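Local coordinates for protein glycerol dehydratase (Clostridium butyricum, PDB 1R9D) that probably dehydrates glycerol by B12-independent glycyl-radical chemistry, at residues E435-G440 with G444-A449; L422-D427 with A541-S546; V416-T421 with I694-T699; H501-D506 with G633-G638. All blocks are in the same frame, centred on the assembly; numbering follows the deposited sequence.

Contact 1: E435-G440 with G444-A449; sequences EPQKPG and GWHDSA. With GOL (glycerol), chain C.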
loop_
_atom_site.group_PDB
_atom_site.type_symbol
_atom_site.label_atom_id
_atom_site.label_comp_id
_atom_site.label_asym_id
_atom_site.label_seq_id
_atom_site.Cartn_x
_atom_site.Cartn_y
_atom_site.Cartn_z
ATOM N N GLU A 435 7.394 25.146 -17.254
ATOM C CA GLU A 435 8.185 24.165 -16.507
ATOM C C GLU A 435 9.073 23.238 -17.359
ATOM O O GLU A 435 8.582 22.381 -18.091
ATOM C CB GLU A 435 7.231 23.340 -15.626
ATOM C CG GLU A 435 6.178 24.204 -14.877
ATOM C CD GLU A 435 4.783 24.183 -15.527
ATOM O OE1 GLU A 435 4.094 23.142 -15.429
ATOM O OE2 GLU A 435 4.369 25.201 -16.135
ATOM N N PRO A 436 10.407 23.384 -17.250
ATOM C CA PRO A 436 11.325 22.547 -18.032
ATOM C C PRO A 436 11.576 21.140 -17.488
ATOM O O PRO A 436 11.549 20.915 -16.279
ATOM C CB PRO A 436 12.631 23.360 -18.057
ATOM C CG PRO A 436 12.383 24.567 -17.172
ATOM C CD PRO A 436 11.150 24.292 -16.365
ATOM N N GLN A 437 11.840 20.199 -18.390
ATOM C CA GLN A 437 12.142 18.824 -17.989
ATOM C C GLN A 437 12.750 18.041 -19.149
ATOM O O GLN A 437 12.647 18.443 -20.307
ATOM C CB GLN A 437 10.873 18.085 -17.511
ATOM C CG GLN A 437 10.116 17.341 -18.644
ATOM C CD GLN A 437 9.014 16.392 -18.160
ATOM O OE1 GLN A 437 8.557 15.526 -18.917
ATOM N NE2 GLN A 437 8.574 16.557 -16.917
ATOM N N LYS A 438 13.406 16.932 -18.820
ATOM C CA LYS A 438 13.970 16.044 -19.830
ATOM C C LYS A 438 12.800 15.105 -20.136
ATOM O O LYS A 438 12.384 14.320 -19.282
ATOM C CB LYS A 438 15.146 15.247 -19.253
ATOM C CG LYS A 438 15.489 13.980 -20.033
ATOM C CD LYS A 438 15.860 14.262 -21.485
ATOM C CE LYS A 438 16.233 12.961 -22.183
ATOM N NZ LYS A 438 16.703 13.161 -23.580
ATOM N N PRO A 439 12.244 15.187 -21.351
ATOM C CA PRO A 439 11.116 14.316 -21.690
ATOM C C PRO A 439 11.477 12.836 -21.641
ATOM O O PRO A 439 12.617 12.457 -21.924
ATOM C CB PRO A 439 10.747 14.758 -23.105
ATOM C CG PRO A 439 11.198 16.196 -23.159
ATOM C CD PRO A 439 12.540 16.114 -22.457
ATOM N N GLY A 440 10.496 12.016 -21.278
ATOM C CA GLY A 440 10.690 10.577 -21.220
ATOM C C GLY A 440 11.519 10.033 -20.073
ATOM O O GLY A 440 11.833 8.844 -20.060
ATOM N N GLY A 444 7.818 15.142 -12.786
ATOM C CA GLY A 444 8.083 16.428 -12.156
ATOM C C GLY A 444 7.048 17.126 -11.295
ATOM O O GLY A 444 7.399 18.086 -10.607
ATOM N N TRP A 445 5.791 16.684 -11.318
ATOM C CA TRP A 445 4.764 17.341 -10.501
ATOM C C TRP A 445 4.942 18.866 -10.636
ATOM O O TRP A 445 4.931 19.600 -9.649
ATOM C CB TRP A 445 4.921 16.900 -9.034
ATOM C CG TRP A 445 4.047 15.726 -8.665
ATOM C CD1 TRP A 445 3.874 14.570 -9.376
ATOM C CD2 TRP A 445 3.157 15.647 -7.548
ATOM N NE1 TRP A 445 2.917 13.781 -8.776
ATOM C CE2 TRP A 445 2.459 14.420 -7.653
ATOM C CE3 TRP A 445 2.874 16.497 -6.470
ATOM C CZ2 TRP A 445 1.494 14.025 -6.722
ATOM C CZ3 TRP A 445 1.910 16.103 -5.539
ATOM C CH2 TRP A 445 1.233 14.877 -5.675
ATOM N N HIS A 446 5.085 19.321 -11.878
ATOM C CA HIS A 446 5.343 20.730 -12.195
ATOM C C HIS A 446 4.335 21.826 -11.804
ATOM O O HIS A 446 4.614 23.017 -11.990
ATOM C CB HIS A 446 5.697 20.841 -13.677
ATOM C CG HIS A 446 6.925 20.068 -14.061
ATOM N ND1 HIS A 446 8.195 20.448 -13.679
ATOM C CD2 HIS A 446 7.075 18.933 -14.784
ATOM C CE1 HIS A 446 9.074 19.582 -14.152
ATOM N NE2 HIS A 446 8.421 18.653 -14.826
ATOM N N ASP A 447 3.163 21.454 -11.300
ATOM C CA ASP A 447 2.218 22.469 -10.832
ATOM C C ASP A 447 1.457 21.891 -9.650
ATOM O O ASP A 447 0.233 21.719 -9.678
ATOM C CB ASP A 447 1.250 22.927 -11.924
ATOM C CG ASP A 447 0.485 24.183 -11.518
ATOM O OD1 ASP A 447 0.820 24.755 -10.455
ATOM O OD2 ASP A 447 -0.434 24.609 -12.251
ATOM N N SER A 448 2.212 21.595 -8.600
ATOM C CA SER A 448 1.671 20.995 -7.393
ATOM C C SER A 448 0.927 21.950 -6.466
ATOM O O SER A 448 0.239 21.505 -5.549
ATOM C CB SER A 448 2.795 20.301 -6.621
ATOM O OG SER A 448 3.726 21.242 -6.107
ATOM N N ALA A 449 1.057 23.254 -6.695
ATOM C CA ALA A 449 0.375 24.229 -5.846
ATOM C C ALA A 449 0.621 25.672 -6.267
ATOM O O ALA A 449 1.547 25.959 -7.021
ATOM C CB ALA A 449 0.818 24.052 -4.402
HETATM C C1 GOL C . -1.226 25.843 -15.326
HETATM O O1 GOL C . -0.768 26.397 -14.105
HETATM C C2 GOL C . -0.613 24.464 -15.586
HETATM O O2 GOL C . -0.924 23.572 -14.506
HETATM C C3 GOL C . 0.902 24.597 -15.728
HETATM O O3 GOL C . 1.494 23.347 -16.043
HETATM O O HOH W 1 6.744 14.778 -15.397
#

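Contact 2: L422-D427 with A541-S546; sequences LEDARD and AEYNFS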
loop_
_atom_site.group_PDB
_atom_site.type_symbol
_atom_site.label_atom_id
_atom_site.label_comp_id
_atom_site.label_asym_id
_atom_site.label_seq_id
_atom_site.Cartn_x
_atom_site.Cartn_y
_atom_site.Cartn_z
ATOM N N LEU A 422 24.382 16.889 -18.456
ATOM C CA LEU A 422 24.406 17.973 -19.433
ATOM C C LEU A 422 23.673 17.541 -20.706
ATOM O O LEU A 422 22.958 18.334 -21.323
ATOM C CB LEU A 422 25.852 18.358 -19.768
ATOM C CG LEU A 422 26.069 19.453 -20.818
ATOM C CD1 LEU A 422 25.397 20.748 -20.374
ATOM C CD2 LEU A 422 27.573 19.668 -21.013
ATOM N N GLU A 423 23.843 16.278 -21.090
ATOM C CA GLU A 423 23.188 15.758 -22.286
ATOM C C GLU A 423 21.667 15.840 -22.145
ATOM O O GLU A 423 20.975 16.303 -23.054
ATOM C CB GLU A 423 23.603 14.304 -22.533
ATOM C CG GLU A 423 23.451 13.861 -23.981
ATOM C CD GLU A 423 23.566 12.352 -24.170
ATOM O OE1 GLU A 423 24.415 11.722 -23.499
ATOM O OE2 GLU A 423 22.811 11.799 -25.005
ATOM N N ASP A 424 21.148 15.389 -21.004
ATOM C CA ASP A 424 19.707 15.422 -20.762
ATOM C C ASP A 424 19.181 16.854 -20.670
ATOM O O ASP A 424 18.124 17.164 -21.210
ATOM C CB ASP A 424 19.352 14.661 -19.476
ATOM C CG ASP A 424 19.337 13.149 -19.668
ATOM O OD1 ASP A 424 19.288 12.689 -20.828
ATOM O OD2 ASP A 424 19.354 12.418 -18.654
ATOM N N ALA A 425 19.917 17.727 -19.985
ATOM C CA ALA A 425 19.497 19.121 -19.846
ATOM C C ALA A 425 19.389 19.806 -21.210
ATOM O O ALA A 425 18.482 20.605 -21.438
ATOM C CB ALA A 425 20.476 19.888 -18.949
ATOM N N ARG A 426 20.311 19.488 -22.116
ATOM C CA ARG A 426 20.308 20.076 -23.449
ATOM C C ARG A 426 19.098 19.649 -24.273
ATOM O O ARG A 426 18.723 20.327 -25.229
ATOM C CB ARG A 426 21.585 19.697 -24.209
ATOM C CG ARG A 426 22.798 20.514 -23.814
ATOM C CD ARG A 426 24.056 20.020 -24.505
ATOM N NE ARG A 426 25.184 20.918 -24.262
ATOM C CZ ARG A 426 26.453 20.587 -24.467
ATOM N NH1 ARG A 426 26.755 19.378 -24.916
ATOM N NH2 ARG A 426 27.419 21.467 -24.224
ATOM N N ASP A 427 18.482 18.535 -23.895
ATOM C CA ASP A 427 17.330 18.018 -24.629
ATOM C C ASP A 427 16.001 18.346 -23.940
ATOM O O ASP A 427 15.008 17.650 -24.127
ATOM C CB ASP A 427 17.482 16.498 -24.789
ATOM C CG ASP A 427 16.546 15.920 -25.835
ATOM O OD1 ASP A 427 16.468 16.487 -26.947
ATOM O OD2 ASP A 427 15.897 14.889 -25.547
ATOM N N ALA A 541 10.564 6.998 -12.272
ATOM C CA ALA A 541 11.269 7.919 -13.158
ATOM C C ALA A 541 12.729 8.131 -12.766
ATOM O O ALA A 541 13.093 8.022 -11.596
ATOM C CB ALA A 541 10.545 9.270 -13.196
ATOM N N GLU A 542 13.561 8.422 -13.760
ATOM C CA GLU A 542 14.982 8.693 -13.534
ATOM C C GLU A 542 15.116 9.979 -12.716
ATOM O O GLU A 542 15.940 10.068 -11.801
ATOM C CB GLU A 542 15.697 8.865 -14.881
ATOM C CG GLU A 542 17.123 9.440 -14.813
ATOM C CD GLU A 542 18.103 8.550 -14.059
ATOM O OE1 GLU A 542 17.880 7.320 -14.013
ATOM O OE2 GLU A 542 19.109 9.084 -13.529
ATOM N N TYR A 543 14.293 10.969 -13.054
ATOM C CA TYR A 543 14.300 12.264 -12.374
ATOM C C TYR A 543 12.962 12.506 -11.674
ATOM O O TYR A 543 11.906 12.296 -12.265
ATOM C CB TYR A 543 14.552 13.388 -13.392
ATOM C CG TYR A 543 15.870 13.275 -14.131
ATOM C CD1 TYR A 543 15.910 13.083 -15.514
ATOM C CD2 TYR A 543 17.077 13.361 -13.444
ATOM C CE1 TYR A 543 17.132 12.981 -16.199
ATOM C CE2 TYR A 543 18.299 13.256 -14.112
ATOM C CZ TYR A 543 18.322 13.068 -15.484
ATOM O OH TYR A 543 19.540 12.972 -16.132
ATOM N N ASN A 544 13.011 12.942 -10.417
ATOM C CA ASN A 544 11.793 13.213 -9.647
ATOM C C ASN A 544 11.827 14.582 -8.976
ATOM O O ASN A 544 12.823 14.952 -8.349
ATOM C CB ASN A 544 11.591 12.147 -8.574
ATOM C CG ASN A 544 11.102 10.835 -9.144
ATOM O OD1 ASN A 544 9.912 10.663 -9.399
ATOM N ND2 ASN A 544 12.024 9.905 -9.357
ATOM N N PHE A 545 10.729 15.322 -9.097
ATOM C CA PHE A 545 10.625 16.649 -8.494
ATOM C C PHE A 545 9.188 16.915 -8.076
ATOM O O PHE A 545 8.299 16.099 -8.315
ATOM C CB PHE A 545 11.017 17.752 -9.491
ATOM C CG PHE A 545 12.395 17.608 -10.068
ATOM C CD1 PHE A 545 12.571 17.155 -11.368
ATOM C CD2 PHE A 545 13.522 17.916 -9.306
ATOM C CE1 PHE A 545 13.847 17.004 -11.911
ATOM C CE2 PHE A 545 14.803 17.768 -9.839
ATOM C CZ PHE A 545 14.967 17.312 -11.140
ATOM N N SER A 546 8.990 18.061 -7.429
ATOM C CA SER A 546 7.672 18.554 -7.020
ATOM C C SER A 546 7.804 20.070 -7.195
ATOM O O SER A 546 8.798 20.653 -6.762
ATOM C CB SER A 546 7.357 18.192 -5.572
ATOM O OG SER A 546 7.019 16.818 -5.461
#

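Contact 3: V416-T421 with I694-T699; sequences VSRGLT and IASNGT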
loop_
_atom_site.group_PDB
_atom_site.type_symbol
_atom_site.label_atom_id
_atom_site.label_comp_id
_atom_site.label_asym_id
_atom_site.label_seq_id
_atom_site.Cartn_x
_atom_site.Cartn_y
_atom_site.Cartn_z
ATOM N N VAL A 416 21.005 21.289 -14.860
ATOM C CA VAL A 416 22.167 20.504 -14.449
ATOM C C VAL A 416 22.369 20.683 -12.951
ATOM O O VAL A 416 22.786 19.759 -12.250
ATOM C CB VAL A 416 23.454 20.938 -15.188
ATOM C CG1 VAL A 416 24.640 20.138 -14.665
ATOM C CG2 VAL A 416 23.299 20.715 -16.685
ATOM N N SER A 417 22.066 21.884 -12.469
ATOM C CA SER A 417 22.194 22.198 -11.054
ATOM C C SER A 417 21.242 21.317 -10.238
ATOM O O SER A 417 21.523 20.981 -9.089
ATOM C CB SER A 417 21.868 23.678 -10.823
ATOM O OG SER A 417 21.945 24.011 -9.447
ATOM N N ARG A 418 20.120 20.938 -10.846
ATOM C CA ARG A 418 19.128 20.100 -10.179
ATOM C C ARG A 418 19.378 18.593 -10.326
ATOM O O ARG A 418 18.569 17.781 -9.874
ATOM C CB ARG A 418 17.725 20.436 -10.697
ATOM C CG ARG A 418 17.214 21.812 -10.287
ATOM C CD ARG A 418 16.841 21.868 -8.806
ATOM N NE ARG A 418 16.368 23.197 -8.411
ATOM C CZ ARG A 418 15.912 23.503 -7.201
ATOM N NH1 ARG A 418 15.865 22.575 -6.248
ATOM N NH2 ARG A 418 15.494 24.742 -6.942
ATOM N N GLY A 419 20.480 18.211 -10.963
ATOM C CA GLY A 419 20.772 16.791 -11.091
ATOM C C GLY A 419 20.761 16.149 -12.469
ATOM O O GLY A 419 21.169 14.992 -12.607
ATOM N N LEU A 420 20.291 16.861 -13.489
ATOM C CA LEU A 420 20.275 16.296 -14.835
ATOM C C LEU A 420 21.680 16.298 -15.421
ATOM O O LEU A 420 22.502 17.142 -15.069
ATOM C CB LEU A 420 19.359 17.103 -15.763
ATOM C CG LEU A 420 17.855 16.816 -15.694
ATOM C CD1 LEU A 420 17.302 17.285 -14.365
ATOM C CD2 LEU A 420 17.146 17.516 -16.853
ATOM N N THR A 421 21.962 15.346 -16.303
ATOM C CA THR A 421 23.269 15.315 -16.955
ATOM C C THR A 421 23.225 16.463 -17.952
ATOM O O THR A 421 22.143 16.962 -18.264
ATOM C CB THR A 421 23.480 14.014 -17.746
ATOM O OG1 THR A 421 22.469 13.906 -18.755
ATOM C CG2 THR A 421 23.404 12.813 -16.825
ATOM N N ILE A 694 17.312 29.611 -9.500
ATOM C CA ILE A 694 16.767 28.866 -8.365
ATOM C C ILE A 694 15.315 28.455 -8.607
ATOM O O ILE A 694 14.878 27.401 -8.144
ATOM C CB ILE A 694 16.871 29.690 -7.057
ATOM C CG1 ILE A 694 16.629 28.776 -5.852
ATOM C CG2 ILE A 694 15.867 30.836 -7.065
ATOM C CD1 ILE A 694 16.923 29.428 -4.509
ATOM N N ALA A 695 14.577 29.291 -9.334
ATOM C CA ALA A 695 13.181 29.002 -9.663
ATOM C C ALA A 695 13.169 28.112 -10.902
ATOM O O ALA A 695 12.620 28.478 -11.943
ATOM C CB ALA A 695 12.429 30.303 -9.941
ATOM N N SER A 696 13.773 26.934 -10.768
ATOM C CA SER A 696 13.895 25.976 -11.857
ATOM C C SER A 696 12.595 25.333 -12.328
ATOM O O SER A 696 12.591 24.608 -13.322
ATOM C CB SER A 696 14.914 24.893 -11.480
ATOM O OG SER A 696 14.684 24.417 -10.167
ATOM N N ASN A 697 11.496 25.580 -11.626
ATOM C CA ASN A 697 10.229 25.037 -12.082
ATOM C C ASN A 697 9.648 26.060 -13.055
ATOM O O ASN A 697 8.554 25.881 -13.588
ATOM C CB ASN A 697 9.267 24.786 -10.922
ATOM C CG ASN A 697 8.129 23.863 -11.316
ATOM O OD1 ASN A 697 8.361 22.819 -11.929
ATOM N ND2 ASN A 697 6.899 24.234 -10.963
ATOM N N GLY A 698 10.396 27.142 -13.269
ATOM C CA GLY A 698 9.989 28.162 -14.222
ATOM C C GLY A 698 9.438 29.492 -13.731
ATOM O O GLY A 698 8.798 29.572 -12.690
ATOM N N THR A 699 9.709 30.545 -14.494
ATOM C CA THR A 699 9.202 31.877 -14.175
ATOM C C THR A 699 8.526 32.374 -15.445
ATOM O O THR A 699 8.939 32.020 -16.550
ATOM C CB THR A 699 10.331 32.856 -13.760
ATOM O OG1 THR A 699 11.130 33.188 -14.899
ATOM C CG2 THR A 699 11.217 32.226 -12.693
#

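Contact 4: H501-D506 with G633-G638; sequences HMCCAD and GNFQPG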
loop_
_atom_site.group_PDB
_atom_site.type_symbol
_atom_site.label_atom_id
_atom_site.label_comp_id
_atom_site.label_asym_id
_atom_site.label_seq_id
_atom_site.Cartn_x
_atom_site.Cartn_y
_atom_site.Cartn_z
ATOM N N HIS A 501 3.628 23.686 5.422
ATOM C CA HIS A 501 2.367 22.964 5.294
ATOM C C HIS A 501 1.916 22.718 3.861
ATOM O O HIS A 501 1.239 21.728 3.585
ATOM C CB HIS A 501 1.287 23.665 6.120
ATOM C CG HIS A 501 1.479 23.490 7.594
ATOM N ND1 HIS A 501 1.331 22.270 8.219
ATOM C CD2 HIS A 501 1.903 24.352 8.549
ATOM C CE1 HIS A 501 1.658 22.387 9.494
ATOM N NE2 HIS A 501 2.009 23.640 9.721
ATOM N N MET A 502 2.305 23.598 2.943
ATOM C CA MET A 502 1.954 23.418 1.541
ATOM C C MET A 502 2.705 22.193 1.016
ATOM O O MET A 502 2.139 21.343 0.325
ATOM C CB MET A 502 2.353 24.652 0.721
ATOM C CG MET A 502 2.314 24.433 -0.791
ATOM S SD MET A 502 2.785 25.889 -1.747
ATOM C CE MET A 502 4.553 25.958 -1.411
ATOM N N CYS A 503 3.986 22.095 1.355
ATOM C CA CYS A 503 4.782 20.967 0.893
ATOM C C CYS A 503 4.349 19.655 1.541
ATOM O O CYS A 503 4.346 18.602 0.892
ATOM C CB CYS A 503 6.268 21.251 1.125
ATOM S SG CYS A 503 6.861 22.575 0.038
ATOM N N CYS A 504 3.962 19.712 2.811
ATOM C CA CYS A 504 3.494 18.512 3.498
ATOM C C CYS A 504 2.180 18.052 2.867
ATOM O O CYS A 504 1.978 16.856 2.652
ATOM C CB CYS A 504 3.293 18.786 4.993
ATOM S SG CYS A 504 4.844 19.085 5.886
ATOM N N ALA A 505 1.295 19.003 2.564
ATOM C CA ALA A 505 0.009 18.680 1.937
ATOM C C ALA A 505 0.254 18.014 0.581
ATOM O O ALA A 505 -0.391 17.015 0.241
ATOM C CB ALA A 505 -0.827 19.951 1.758
ATOM N N ASP A 506 1.182 18.571 -0.190
ATOM C CA ASP A 506 1.532 18.013 -1.493
ATOM C C ASP A 506 2.007 16.570 -1.335
ATOM O O ASP A 506 1.613 15.688 -2.103
ATOM C CB ASP A 506 2.649 18.831 -2.145
ATOM C CG ASP A 506 2.121 19.906 -3.074
ATOM O OD1 ASP A 506 2.883 20.847 -3.374
ATOM O OD2 ASP A 506 0.957 19.801 -3.522
ATOM N N GLY A 633 12.540 12.750 -4.630
ATOM C CA GLY A 633 12.959 13.934 -5.358
ATOM C C GLY A 633 12.880 15.209 -4.538
ATOM O O GLY A 633 12.263 15.238 -3.474
ATOM N N ASN A 634 13.506 16.267 -5.040
ATOM C CA ASN A 634 13.504 17.555 -4.356
ATOM C C ASN A 634 12.427 18.481 -4.890
ATOM O O ASN A 634 12.072 18.422 -6.068
ATOM C CB ASN A 634 14.852 18.252 -4.533
ATOM C CG ASN A 634 15.862 17.845 -3.487
ATOM O OD1 ASN A 634 15.808 18.300 -2.342
ATOM N ND2 ASN A 634 16.788 16.973 -3.869
ATOM N N PHE A 635 11.900 19.326 -4.014
ATOM C CA PHE A 635 10.915 20.318 -4.421
ATOM C C PHE A 635 11.733 21.422 -5.093
ATOM O O PHE A 635 12.895 21.647 -4.738
ATOM C CB PHE A 635 10.195 20.918 -3.206
ATOM C CG PHE A 635 8.988 20.148 -2.761
ATOM C CD1 PHE A 635 9.111 18.875 -2.208
ATOM C CD2 PHE A 635 7.722 20.708 -2.875
ATOM C CE1 PHE A 635 7.986 18.173 -1.773
ATOM C CE2 PHE A 635 6.586 20.015 -2.444
ATOM C CZ PHE A 635 6.716 18.747 -1.892
ATOM N N GLN A 636 11.142 22.087 -6.077
ATOM C CA GLN A 636 11.808 23.195 -6.753
ATOM C C GLN A 636 10.723 24.230 -7.003
ATOM O O GLN A 636 9.636 23.899 -7.476
ATOM C CB GLN A 636 12.461 22.747 -8.066
ATOM C CG GLN A 636 11.551 22.002 -9.010
ATOM C CD GLN A 636 12.226 21.667 -10.329
ATOM O OE1 GLN A 636 13.368 22.070 -10.583
ATOM N NE2 GLN A 636 11.518 20.935 -11.182
ATOM N N PRO A 637 11.002 25.499 -6.680
ATOM C CA PRO A 637 10.025 26.572 -6.868
ATOM C C PRO A 637 9.864 27.123 -8.278
ATOM O O PRO A 637 10.782 27.089 -9.089
ATOM C CB PRO A 637 10.513 27.638 -5.897
ATOM C CG PRO A 637 12.014 27.506 -6.023
ATOM C CD PRO A 637 12.213 25.999 -5.992
ATOM N N GLY A 638 8.668 27.628 -8.551
ATOM C CA GLY A 638 8.379 28.249 -9.828
ATOM C C GLY A 638 7.704 29.572 -9.498
ATOM O O GLY A 638 7.303 29.780 -8.351
#

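Contact 1: E435-G440 with G444-A449
In the glycerol-binding site of this pyruvate formate-lyase-like fold, Glu435 lies against His446 while its carboxylate reaches the bound ligand. Glu435 OE1 accepts a hydrogen bond from O3 of glycerol at 2.7 Å. From the other segment, Asp447 OD2 accepts two, from glycerol O2 at 2.5 Å and glycerol O1 at 2.6 Å, so two acids, acceptors by nature, hold all three hydroxyls. A kink in the Glu435 chain (chi2 101°) folds it alongside His446, with Glu435 OE1 3.3 Å from His446 CB and the two side chains running past each other in opposite directions. The other carboxylate oxygens are tied down by a second shell: Glu435 OE2 by the backbone N of Cys433, Asp447 OD1 by Gln549.

At the edge of the imidazole, Gln437 NE2 donates to His446 NE2 at 3.0 Å. The donor lies near the ring plane, 12° out of it, although the bond is bent (141° at the hydrogen). A water accepts from both Gln437 NE2 and Gly444 N, the latter at 2.8 Å, while Gly444 CA sits over one face of the imidazole, toward its rim. His164, His281 and Ser282 add further hydrogen bonds to glycerol. Such a buried pocket, with polar side chains from a short strand and a loop converging on a small ligand, is characteristic of the barrel interior in glycyl-radical enzymes.

Contact 2: L422-D427 with A541-S546
Tyr543 OH is held between two groups at the start of helix 422-426: it donates to Asp424 OD2 at 2.6 Å, and the backbone N of Thr421 adds a weak hydrogen bond to it. The first bond is short. It uses the anti lone pair of the carboxylate oxygen, the one turned away from Asp424 OD1. Asp424 OD2 arrives at the edge of the phenol ring, near its plane, and also lies 3.4 Å from Tyr543 CE1; the carboxylate itself stands at 90° to the ring. Asp424 CG sits beside its own backbone N, anti to the carbonyl carbon (chi1 -79°), which leads the acid off the helix toward the strand.

Tyrosine suits this place because the two backbones are well separated, 10.5 Å between the CA atoms of Asp424 and Tyr543, and a long rigid ring spans the gap with a hydroxyl at its end. The same ring carries Glu542 CG over the centre of one face, 3.7 Å above the plane. Asp424 is buried but not without counter-charge: OD1 forms a salt bridge with Lys441, and Lys438 makes a longer, weak ion pair, so the carboxylate is probably ionised. The strand that carries the ring, 543-551, runs parallel to strand 442-443.

Thr421 occupies the N-cap, its OG1 accepting from Asp424 N. The tyrosine hydroxyl thus lies between the Asp424 carboxylate and the N-cap amide, tying the strand to a helix N-terminus capped by threonine.

Contact 3: V416-T421 with I694-T699
Two successive bends, chi1 -69° and chi2 -73°, swing the Arg418 chain off the end of helix 408-417 and toward Ser696 and Ile694; beyond CG it runs extended and delivers the guanidinium to their loop. There Arg418 NH2 donates to Ile694 O at 3.0 Å, with 143° at the hydrogen. The groups are nearly coplanar: the oxygen lies at the guanidinium edge, in its plane, and the donor lies in the carbonyl plane. Arg418 NE approaches Ser696 OG at 2.7 Å, but the angle is poor and the bond weak.

Arginine suits this place because its several N-H groups serve separate acceptors, with Asn625 OD1 also accepting a hydrogen bond from NH2. Its helix ends in a Schellman motif, in which Gly419 adopts the positive phi that lets the chain turn away. The partner loop is tightly wound, with an inverse gamma turn centred on Ala695 overlapping a type I beta turn from Ala695 to Gly698. Through it the glycine-radical region meets the pyruvate formate-lyase-like body.

Ile694 O also receives the weak Ser696 N bond of the gamma turn, at 2.9 Å. Serine is small enough to stand close to the arginine, and its hydroxyl is further hydrogen-bonded to Gln636 OE1.

Contact 4: H501-D506 with G633-G638
Cys503 CB lies over one face of the Phe635 ring while Asp506 comes to the edge, so the phenylalanine is met from two directions by a single helix. This is a helix-to-sheet junction: helix 484-516 presents two residues one turn apart, and the ring reaches out from the short, weakly bonded strand 634-635, a neighbour of strand 543-551 in a mixed sheet.

Over the face the contact is a CH-pi interaction, with Cys503 CB 4.2 Å from the centroid of the Phe635 ring and 28° off its normal. The thiol sits more obliquely. Cys503 SG is 4.0 Å from the same centroid, 35° off the normal, a sulfur-aromatic contact. With SG beside its own backbone N (chi1 -69°), the sulfur slides across toward the CD2 and CE2 side of the ring. Cysteine fits well here, being compact enough to let the helix come near and polarisable enough to interact with an aromatic surface.

At the edge, the Asp506 carboxylate plane is turned only modestly from that of the ring. Asp506 OD1 is 3.9 Å from Phe635 CE2, a looser approach in which an acceptor meets the electropositive rim of the ring; the strong partner of Asp506 OD1 is Ser448 OG, by a hydrogen bond. Val624, Tyr627 and Pro548 help surround the phenyl group, a suitably large apolar filler. The helix backbone touches it too, Cys503 O lying 3.7 Å from Phe635 CZ.

Following the chain from the N terminus, contact 3 opens first at 416-421, at the end of helix 408-417, and contact 2 opens next on helix 422-426. Contact 1 then opens and closes within a few residues, 435-440 with 444-449, inside the spans of both. Helix 484-516 opens contact 4 before strand 543-551 closes contact 2, so these two cross; contact 4 closes at 633-638, and contact 3 closes last, enclosing the other three. Contacts 2 and 4 meet in one sheet through Ser546 O and Gln636 N. The Lys438–Asp427 salt bridge joins contacts 1 and 2, Asn697 ties contact 3 to His446, and Ala449 packs on Met502 of contact 4.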